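PDB 4PSR: alpha-fucosidase GH29 from Fusarium graminearum, which hydrolyses alpha-L-fucosides and probably releases the alpha-1,6-linked fucose joined to the reducing-end N-acetylglucosamine of glycoprotein glycans. Local coordinates for residues Val326-Leu329 against Leu330-Ser334; Leu489-Asp492 against Gly493-Val497; Ala505-Lys509 against Ala510-Gly514. All blocks are in the same frame, centred on the assembly; numbering follows the deposited sequence.

Contact 1. Residues Val326-Leu329 against Leu330-Ser334; sequences VHSL and LDRVS
Val326 meets Leu330 one helical turn on: its O accepts from Leu330 N at 3.0 Å with an N-H...O angle of 168°, and the two side chains run alongside, Val326 CG1 lying 4.1 Å from Leu330 CD1. Both press on Phe365 of helix 353-369. His327 passes its O to Asp331 N at 3.0 Å, while its ring turns away to Gly400 N and Leu483 O. The i to i+4 bonds are those of an alpha-helix, here part of helix 322-334, which links strands 300-305 and 337-343 in a beta-alpha-beta unit of the TIM barrel. Ser328 O takes Arg332 N. In one of two modelled conformers of Arg332, that oxygen sits under the centre of the guanidinium, 3.4 Å from its plane; bends at chi2 and chi3 (-47° and 103°) fold the arginine back. In that plane the same conformer of Arg332 grips Asp331 OD2 with NE at 3.1 Å and NH1 at 2.9 Å; Lys335 also pairs with that oxygen. A water donates to Ser328 OG and accepts from this conformer's NH2; the serine hydroxyl also bonds Ala324 O. Leu329 O binds Val333 N, and Leu329 CD1 lies 3.8 Å from Val333 CG2, side by side.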
ATOM      1  N   VAL A 326      -9.911   7.845   5.442  1.00  9.49           N
ATOM      2  CA  VAL A 326     -10.786   6.702   5.650  1.00  9.97           C
ATOM      3  C   VAL A 326     -11.413   6.236   4.335  1.00 10.00           C
ATOM      4  O   VAL A 326     -11.447   5.030   4.060  1.00 11.69           O
ATOM      5  CB  VAL A 326     -11.859   7.020   6.698  1.00 11.04           C
ATOM      6  CG1 VAL A 326     -12.975   5.978   6.713  1.00 11.72           C
ATOM      7  CG2 VAL A 326     -11.196   7.123   8.089  1.00 11.89           C
ATOM      8  N   HIS A 327     -11.960   7.159   3.536  1.00 10.97           N
ATOM      9  CA  HIS A 327     -12.495   6.776   2.224  1.00 11.11           C
ATOM     10  C   HIS A 327     -11.431   6.133   1.333  1.00 10.75           C
ATOM     11  O   HIS A 327     -11.711   5.186   0.609  1.00 10.81           O
ATOM     12  CB  HIS A 327     -13.130   7.978   1.532  1.00 11.13           C
ATOM     13  CG  HIS A 327     -14.360   8.468   2.214  1.00 11.39           C
ATOM     14  ND1 HIS A 327     -15.140   9.470   1.683  1.00 11.73           N
ATOM     15  CD2 HIS A 327     -14.946   8.096   3.379  1.00 11.56           C
ATOM     16  CE1 HIS A 327     -16.162   9.690   2.493  1.00 10.50           C
ATOM     17  NE2 HIS A 327     -16.067   8.869   3.528  1.00 11.49           N
ATOM     18  N   SER A 328     -10.205   6.639   1.412  1.00 10.61           N
ATOM     19  CA  SER A 328      -9.116   6.078   0.625  1.00 11.43           C
ATOM     20  C   SER A 328      -8.847   4.640   1.081  1.00 11.75           C
ATOM     21  O   SER A 328      -8.679   3.764   0.254  1.00 10.57           O
ATOM     22  CB  SER A 328      -7.862   6.939   0.710  1.00 13.05           C
ATOM     23  OG  SER A 328      -8.080   8.180   0.038  1.00 12.92           O
ATOM     24  N   LEU A 329      -8.776   4.414   2.397  1.00  9.95           N
ATOM     25  CA  LEU A 329      -8.565   3.075   2.915  1.00  9.86           C
ATOM     26  C   LEU A 329      -9.640   2.112   2.388  1.00 10.06           C
ATOM     27  O   LEU A 329      -9.335   1.015   1.943  1.00 10.04           O
ATOM     28  CB  LEU A 329      -8.568   3.112   4.443  1.00 10.56           C
ATOM     29  CG  LEU A 329      -8.512   1.739   5.123  1.00 10.03           C
ATOM     30  CD1 LEU A 329      -7.238   0.981   4.746  1.00 12.27           C
ATOM     31  CD2 LEU A 329      -8.619   1.913   6.629  1.00 11.87           C
ATOM     32  N   LEU A 330     -10.910   2.515   2.500  1.00  9.82           N
ATOM     33  CA  LEU A 330     -11.997   1.651   2.054  1.00  9.83           C
ATOM     34  C   LEU A 330     -11.888   1.335   0.564  1.00 10.81           C
ATOM     35  O   LEU A 330     -12.114   0.192   0.137  1.00 11.06           O
ATOM     36  CB  LEU A 330     -13.344   2.300   2.368  1.00 11.66           C
ATOM     37  CG  LEU A 330     -13.667   2.432   3.869  1.00 10.97           C
ATOM     38  CD1 LEU A 330     -14.760   3.457   4.093  1.00 12.59           C
ATOM     39  CD2 LEU A 330     -14.046   1.071   4.477  1.00 11.65           C
ATOM     40  N   ASP A 331     -11.547   2.348  -0.232  1.00  9.40           N
ATOM     41  CA  ASP A 331     -11.332   2.141  -1.643  1.00  9.63           C
ATOM     42  C   ASP A 331     -10.243   1.108  -1.912  1.00  9.55           C
ATOM     43  O   ASP A 331     -10.451   0.186  -2.680  1.00 11.37           O
ATOM     44  CB  ASP A 331     -11.027   3.483  -2.304  1.00 11.98           C
ATOM     45  CG  ASP A 331     -11.011   3.392  -3.810  1.00 11.66           C
ATOM     46  OD1 ASP A 331     -12.103   3.332  -4.423  1.00 13.12           O
ATOM     47  OD2 ASP A 331      -9.914   3.447  -4.435  1.00 12.02           O
ATOM     48  N   ARG A 332      -9.082   1.257  -1.285  0.81  9.51           N
ATOM     49  CA  ARG A 332      -7.983   0.321  -1.543  0.81 10.20           C
ATOM     50  C   ARG A 332      -8.345  -1.091  -1.122  0.81 10.44           C
ATOM     51  O   ARG A 332      -8.074  -2.053  -1.841  0.81 10.92           O
ATOM     52  CB  ARG A 332      -6.676   0.722  -0.839  0.81 11.25           C
ATOM     53  CG  ARG A 332      -6.145   2.161  -1.068  0.81 11.19           C
ATOM     54  CD  ARG A 332      -6.149   2.600  -2.519  0.81 10.94           C
ATOM     55  NE  ARG A 332      -7.234   3.505  -2.899  0.81 12.26           N
ATOM     56  CZ  ARG A 332      -7.248   4.819  -2.717  0.81 13.37           C
ATOM     57  NH1 ARG A 332      -8.317   5.513  -3.133  0.81 11.77           N
ATOM     58  NH2 ARG A 332      -6.247   5.443  -2.087  0.81 12.38           N
ATOM     59  N   VAL A 333      -8.968  -1.229   0.040  1.00  9.97           N
ATOM     60  CA  VAL A 333      -9.305  -2.540   0.556  1.00  9.03           C
ATOM     61  C   VAL A 333     -10.332  -3.221  -0.350  1.00 11.62           C
ATOM     62  O   VAL A 333     -10.250  -4.423  -0.583  1.00 10.76           O
ATOM     63  CB  VAL A 333      -9.785  -2.438   2.001  1.00 11.83           C
ATOM     64  CG1 VAL A 333     -10.428  -3.709   2.470  1.00 16.40           C
ATOM     65  CG2 VAL A 333      -8.641  -2.017   2.931  1.00 10.62           C
ATOM     66  N   SER A 334     -11.287  -2.450  -0.868  1.00 10.20           N
ATOM     67  CA  SER A 334     -12.314  -2.999  -1.755  1.00  9.92           C
ATOM     68  C   SER A 334     -11.725  -3.499  -3.082  1.00 12.21           C
ATOM     69  O   SER A 334     -12.329  -4.336  -3.771  1.00 11.72           O
ATOM     70  CB  SER A 334     -13.399  -1.951  -2.043  1.00 10.47           C
ATOM     71  OG  SER A 334     -12.990  -0.954  -2.975  1.00 10.63           O
TER
HETATM   72  O   HOH W   1      -5.862   8.496  -1.490  1.00 18.50           O

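Contact 2. Residues Leu489-Asp492 against Gly493-Val497; sequences LTFD and GGIPV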
ATOM      1  N   LEU A 489     -25.012  -7.621   4.953  1.00 12.62           N
ATOM      2  CA  LEU A 489     -26.015  -8.446   4.263  1.00 12.85           C
ATOM      3  C   LEU A 489     -25.611  -9.898   4.393  1.00 17.75           C
ATOM      4  O   LEU A 489     -24.563 -10.302   3.929  1.00 16.12           O
ATOM      5  CB  LEU A 489     -26.126  -8.069   2.783  1.00 13.80           C
ATOM      6  CG  LEU A 489     -26.892  -6.800   2.370  1.00 16.51           C
ATOM      7  CD1 LEU A 489     -26.260  -5.564   2.950  1.00 17.07           C
ATOM      8  CD2 LEU A 489     -26.931  -6.670   0.877  1.00 15.85           C
ATOM      9  N   THR A 490     -26.444 -10.694   5.057  1.00 17.04           N
ATOM     10  CA  THR A 490     -26.153 -12.107   5.269  1.00 17.95           C
ATOM     11  C   THR A 490     -27.009 -12.962   4.358  1.00 19.55           C
ATOM     12  O   THR A 490     -28.233 -12.775   4.279  1.00 18.45           O
ATOM     13  CB  THR A 490     -26.387 -12.495   6.728  1.00 17.58           C
ATOM     14  OG1 THR A 490     -25.583 -11.689   7.605  1.00 18.18           O
ATOM     15  CG2 THR A 490     -26.055 -13.978   6.941  1.00 21.83           C
ATOM     16  N   PHE A 491     -26.363 -13.890   3.674  1.00 20.09           N
ATOM     17  CA  PHE A 491     -27.020 -14.749   2.718  1.00 24.19           C
ATOM     18  C   PHE A 491     -26.938 -16.190   3.210  1.00 32.54           C
ATOM     19  O   PHE A 491     -25.997 -16.567   3.909  1.00 25.08           O
ATOM     20  CB  PHE A 491     -26.340 -14.646   1.354  1.00 20.66           C
ATOM     21  CG  PHE A 491     -26.517 -13.324   0.679  1.00 19.85           C
ATOM     22  CD1 PHE A 491     -27.582 -13.105  -0.169  1.00 22.69           C
ATOM     23  CD2 PHE A 491     -25.606 -12.285   0.885  1.00 21.73           C
ATOM     24  CE1 PHE A 491     -27.747 -11.878  -0.813  1.00 22.07           C
ATOM     25  CE2 PHE A 491     -25.762 -11.076   0.239  1.00 18.84           C
ATOM     26  CZ  PHE A 491     -26.831 -10.860  -0.595  1.00 22.45           C
ATOM     27  N   ASP A 492     -27.957 -16.997   2.917  0.59 25.92           N
ATOM     28  CA  ASP A 492     -27.816 -18.435   3.129  0.59 31.30           C
ATOM     29  C   ASP A 492     -27.094 -19.015   1.957  0.59 27.81           C
ATOM     30  O   ASP A 492     -27.453 -18.765   0.797  0.59 33.91           O
ATOM     31  CB  ASP A 492     -29.146 -19.155   3.242  0.59 36.55           C
ATOM     32  CG  ASP A 492     -29.701 -19.159   4.706  0.59 51.10           C
ATOM     33  OD1 ASP A 492     -28.859 -19.307   5.625  0.59 53.64           O
ATOM     34  OD2 ASP A 492     -30.910 -19.030   4.890  0.59 48.89           O
ATOM     35  N   GLY A 493     -26.056 -19.777   2.257  1.00 34.17           N
ATOM     36  CA  GLY A 493     -25.308 -20.512   1.252  1.00 29.99           C
ATOM     37  C   GLY A 493     -24.505 -19.760   0.192  1.00 47.80           C
ATOM     38  O   GLY A 493     -24.195 -20.320  -0.862  1.00 42.85           O
ATOM     39  N   GLY A 494     -24.180 -18.497   0.444  1.00 27.96           N
ATOM     40  CA  GLY A 494     -23.215 -17.792  -0.380  1.00 28.44           C
ATOM     41  C   GLY A 494     -23.763 -16.562  -1.072  1.00 30.86           C
ATOM     42  O   GLY A 494     -24.936 -16.512  -1.447  1.00 22.42           O
ATOM     43  N   ILE A 495     -22.910 -15.557  -1.251  1.00 19.78           N
ATOM     44  CA  ILE A 495     -23.331 -14.345  -1.924  1.00 16.99           C
ATOM     45  C   ILE A 495     -23.600 -14.626  -3.404  1.00 14.44           C
ATOM     46  O   ILE A 495     -22.791 -15.280  -4.079  1.00 19.26           O
ATOM     47  CB  ILE A 495     -22.229 -13.242  -1.813  1.00 14.47           C
ATOM     48  CG1 ILE A 495     -21.912 -12.950  -0.350  1.00 14.26           C
ATOM     49  CG2 ILE A 495     -22.656 -11.964  -2.519  1.00 17.29           C
ATOM     50  CD1 ILE A 495     -20.518 -12.277  -0.120  1.00 14.62           C
ATOM     51  N   PRO A 496     -24.712 -14.111  -3.946  1.00 18.09           N
ATOM     52  CA  PRO A 496     -25.004 -14.285  -5.375  1.00 20.51           C
ATOM     53  C   PRO A 496     -23.942 -13.655  -6.284  1.00 19.76           C
ATOM     54  O   PRO A 496     -23.299 -12.669  -5.887  1.00 17.27           O
ATOM     55  CB  PRO A 496     -26.333 -13.536  -5.558  1.00 23.92           C
ATOM     56  CG  PRO A 496     -26.925 -13.463  -4.230  1.00 26.53           C
ATOM     57  CD  PRO A 496     -25.812 -13.443  -3.234  1.00 17.92           C
ATOM     58  N   VAL A 497     -23.771 -14.220  -7.479  1.00 20.90           N
ATOM     59  CA  VAL A 497     -22.814 -13.705  -8.454  1.00 19.50           C
ATOM     60  C   VAL A 497     -23.498 -12.703  -9.376  1.00 23.76           C
ATOM     61  O   VAL A 497     -24.344 -13.070 -10.210  1.00 22.04           O
ATOM     62  CB  VAL A 497     -22.190 -14.827  -9.274  1.00 21.73           C
ATOM     63  CG1 VAL A 497     -21.164 -14.268 -10.282  1.00 23.23           C
ATOM     64  CG2 VAL A 497     -21.530 -15.832  -8.334  1.00 23.99           C
TER
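Phe491 turns its side chain toward the loop that follows it, where Gly494, Ile495 and Pro496 receive it in order from CB to ring. Phe491 CB comes first, 3.6 Å from Gly494 O. With chi1 at -68°, CG lies beside the backbone N and opposite the carbonyl carbon, and one ring face is presented to the loop. At the near end of the ring, Phe491 CD2 packs 4.0 Å from Ile495 CG1, the two side chains crossing at about a right angle. The other flank, CD1 and CE1, faces the proline: Phe491 CE1 is 3.5 Å from Pro496 CD, with Pro496 CG a little farther out. Pro496 CD stands 3.6 Å from the Phe491 ring centroid and 19° off the ring normal, which makes this a CH-pi contact over the face. At the tip, Phe491 CZ lies 3.8 Å from Pro496 CD.

The chain curls back through Gly493 and Gly494, both at positive phi, where glycine is readily accommodated. Phe491 ends strand 485-491 of the antiparallel sheet in the C-terminal region, between strands 415-420 and 445-451. The Phe491 side chain also touches Leu445 of the latter strand, while Ile495 reaches Leu416 of the former and Trp379, and in one modelled conformer Asp492 is salt-bridged to Lys446.

Contact 3. Residues Ala505-Lys509 against Ala510-Gly514; sequences AVFSK and ADATG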
ATOM      1  N   ALA A 505     -19.755 -13.093 -16.443  1.00 16.14           N
ATOM      2  CA  ALA A 505     -19.628 -13.881 -15.222  1.00 16.46           C
ATOM      3  C   ALA A 505     -19.312 -15.317 -15.625  1.00 15.55           C
ATOM      4  O   ALA A 505     -19.940 -15.852 -16.561  1.00 17.93           O
ATOM      5  CB  ALA A 505     -20.914 -13.814 -14.368  1.00 16.24           C
ATOM      6  N   VAL A 506     -18.343 -15.931 -14.939  1.00 14.87           N
ATOM      7  CA  VAL A 506     -17.966 -17.314 -15.222  1.00 15.75           C
ATOM      8  C   VAL A 506     -18.399 -18.212 -14.070  1.00 18.97           C
ATOM      9  O   VAL A 506     -18.419 -17.775 -12.934  1.00 17.72           O
ATOM     10  CB  VAL A 506     -16.454 -17.467 -15.490  1.00 13.77           C
ATOM     11  CG1 VAL A 506     -16.095 -16.825 -16.829  1.00 15.00           C
ATOM     12  CG2 VAL A 506     -15.614 -16.843 -14.364  1.00 16.96           C
ATOM     13  N   PHE A 507     -18.770 -19.458 -14.393  1.00 18.75           N
ATOM     14  CA  PHE A 507     -19.372 -20.394 -13.440  1.00 20.15           C
ATOM     15  C   PHE A 507     -18.755 -21.786 -13.524  1.00 16.34           C
ATOM     16  O   PHE A 507     -18.257 -22.208 -14.574  1.00 16.41           O
ATOM     17  CB  PHE A 507     -20.879 -20.493 -13.708  1.00 17.72           C
ATOM     18  CG  PHE A 507     -21.613 -19.223 -13.455  1.00 15.60           C
ATOM     19  CD1 PHE A 507     -21.807 -18.315 -14.491  1.00 20.39           C
ATOM     20  CD2 PHE A 507     -22.072 -18.905 -12.186  1.00 20.19           C
ATOM     21  CE1 PHE A 507     -22.454 -17.130 -14.278  1.00 17.06           C
ATOM     22  CE2 PHE A 507     -22.733 -17.698 -11.963  1.00 23.63           C
ATOM     23  CZ  PHE A 507     -22.917 -16.810 -13.024  1.00 20.69           C
ATOM     24  N   SER A 508     -18.814 -22.509 -12.411  1.00 20.76           N
ATOM     25  CA  SER A 508     -18.218 -23.839 -12.302  1.00 20.16           C
ATOM     26  C   SER A 508     -19.149 -24.957 -12.779  1.00 21.89           C
ATOM     27  O   SER A 508     -18.706 -26.087 -12.959  1.00 23.61           O
ATOM     28  CB  SER A 508     -17.782 -24.111 -10.861  1.00 19.03           C
ATOM     29  OG  SER A 508     -18.916 -24.207 -10.000  1.00 26.40           O
ATOM     30  N   LYS A 509     -20.421 -24.636 -12.982  1.00 20.87           N
ATOM     31  CA  LYS A 509     -21.362 -25.582 -13.587  1.00 24.65           C
ATOM     32  C   LYS A 509     -21.801 -25.115 -14.951  1.00 32.46           C
ATOM     33  O   LYS A 509     -21.701 -23.930 -15.272  1.00 26.08           O
ATOM     34  CB  LYS A 509     -22.568 -25.802 -12.684  1.00 27.46           C
ATOM     35  CG  LYS A 509     -22.180 -26.464 -11.404  1.00 29.41           C
ATOM     36  CD  LYS A 509     -23.381 -26.786 -10.532  1.00 38.38           C
ATOM     37  CE  LYS A 509     -22.940 -27.108  -9.108  1.00 73.25           C
ATOM     38  NZ  LYS A 509     -21.742 -28.001  -9.075  1.00 52.70           N
ATOM     39  N   ALA A 510     -22.293 -26.055 -15.751  1.00 26.76           N
ATOM     40  CA  ALA A 510     -22.533 -25.828 -17.177  1.00 27.32           C
ATOM     41  C   ALA A 510     -23.726 -24.921 -17.490  1.00 27.17           C
ATOM     42  O   ALA A 510     -23.884 -24.485 -18.631  1.00 34.18           O
ATOM     43  CB  ALA A 510     -22.694 -27.169 -17.894  1.00 42.12           C
ATOM     44  N   ASP A 511     -24.540 -24.614 -16.487  1.00 25.06           N
ATOM     45  CA  ASP A 511     -25.768 -23.867 -16.706  1.00 25.21           C
ATOM     46  C   ASP A 511     -25.798 -22.493 -16.030  1.00 38.26           C
ATOM     47  O   ASP A 511     -26.845 -22.040 -15.586  1.00 31.08           O
ATOM     48  CB  ASP A 511     -26.959 -24.700 -16.216  1.00 35.25           C
ATOM     49  CG  ASP A 511     -26.810 -25.148 -14.765  1.00 44.78           C
ATOM     50  OD1 ASP A 511     -25.915 -24.635 -14.061  1.00 44.85           O
ATOM     51  OD2 ASP A 511     -27.595 -26.016 -14.326  1.00 60.59           O
ATOM     52  N   ALA A 512     -24.649 -21.831 -15.952  1.00 26.49           N
ATOM     53  CA  ALA A 512     -24.556 -20.544 -15.275  1.00 26.78           C
ATOM     54  C   ALA A 512     -25.036 -20.622 -13.820  1.00 23.93           C
ATOM     55  O   ALA A 512     -25.744 -19.731 -13.332  1.00 28.91           O
ATOM     56  CB  ALA A 512     -25.314 -19.469 -16.043  1.00 26.75           C
ATOM     57  N   THR A 513     -24.674 -21.712 -13.153  1.00 31.21           N
ATOM     58  CA  THR A 513     -24.854 -21.843 -11.711  1.00 28.18           C
ATOM     59  C   THR A 513     -23.578 -22.408 -11.103  1.00 30.43           C
ATOM     60  O   THR A 513     -22.602 -22.675 -11.817  1.00 26.42           O
ATOM     61  CB  THR A 513     -26.061 -22.756 -11.334  1.00 38.03           C
ATOM     62  OG1 THR A 513     -25.755 -24.122 -11.629  1.00 38.58           O
ATOM     63  CG2 THR A 513     -27.317 -22.334 -12.082  1.00 34.00           C
ATOM     64  N   GLY A 514     -23.586 -22.583  -9.785  1.00 32.62           N
ATOM     65  CA  GLY A 514     -22.420 -23.040  -9.055  1.00 28.67           C
ATOM     66  C   GLY A 514     -21.586 -21.867  -8.582  1.00 34.24           C
ATOM     67  O   GLY A 514     -22.075 -20.737  -8.509  1.00 27.20           O
TER
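The ring of Phe507 lies against the backbone of Ala512, with Phe507 CD1 3.6 Å from Ala512 CA and the Ala512 carbonyl carbon 3.7 Å above the ring plane, offset toward the rim. The alanine methyl adds a looser touch, Phe507 CD1 to Ala512 CB at 4.0 Å. Next to the ring, Thr513 O approaches Phe507 CB at 3.4 Å and accepts the bond that closes the loop, from Lys509 N at 3.2 Å; an N-H...O angle of 141° makes that bond noticeably bent. Lys509 CD lies 3.7 Å from Thr513 OG1 as the two side chains pass obliquely.

Farther out, a type I beta turn from Lys509 to Ala512 reverses the chain. Thr513 OG1 donates to Asp511 OD1 at 2.5 Å, so short that the exact length is doubtful, with chi1 of 71° placing the hydroxyl between the backbone N and the carbonyl carbon. Ser541 OG fastens the turn by bonding both Lys509 O and Ala512 N. Gly514, at positive phi, brings its CA to 3.8 Å from Ser508 OG. The loop joins antiparallel strands 504-507 and 516-519, while the side chains of Phe507 and Ala512 touch Arg543 of strand 541-544, the partner on the other flank of 504-507.

How the contacts relate
From the N terminus, the chain first reaches contact 1, within a helix of the catalytic barrel; it closes no loop beyond successive helical turns. Contact 2 follows at the end of strand 485-491, where the chain folds back on leaving the six-stranded sheet. Contact 3 then closes the loop between strands 504-507 and 516-519 of a four-stranded sheet. The three lie in series, neither nested nor crossing. Contact 1 stays separate, with nearest atoms about 12 Å from contact 2 and about 17 Å from contact 3. Contacts 2 and 3 touch: Val497 CB packs 4.0 Å from Phe507 CE2, and Val497 CG1 meets Ala505 CB, tying the connecting segment to the next sheet.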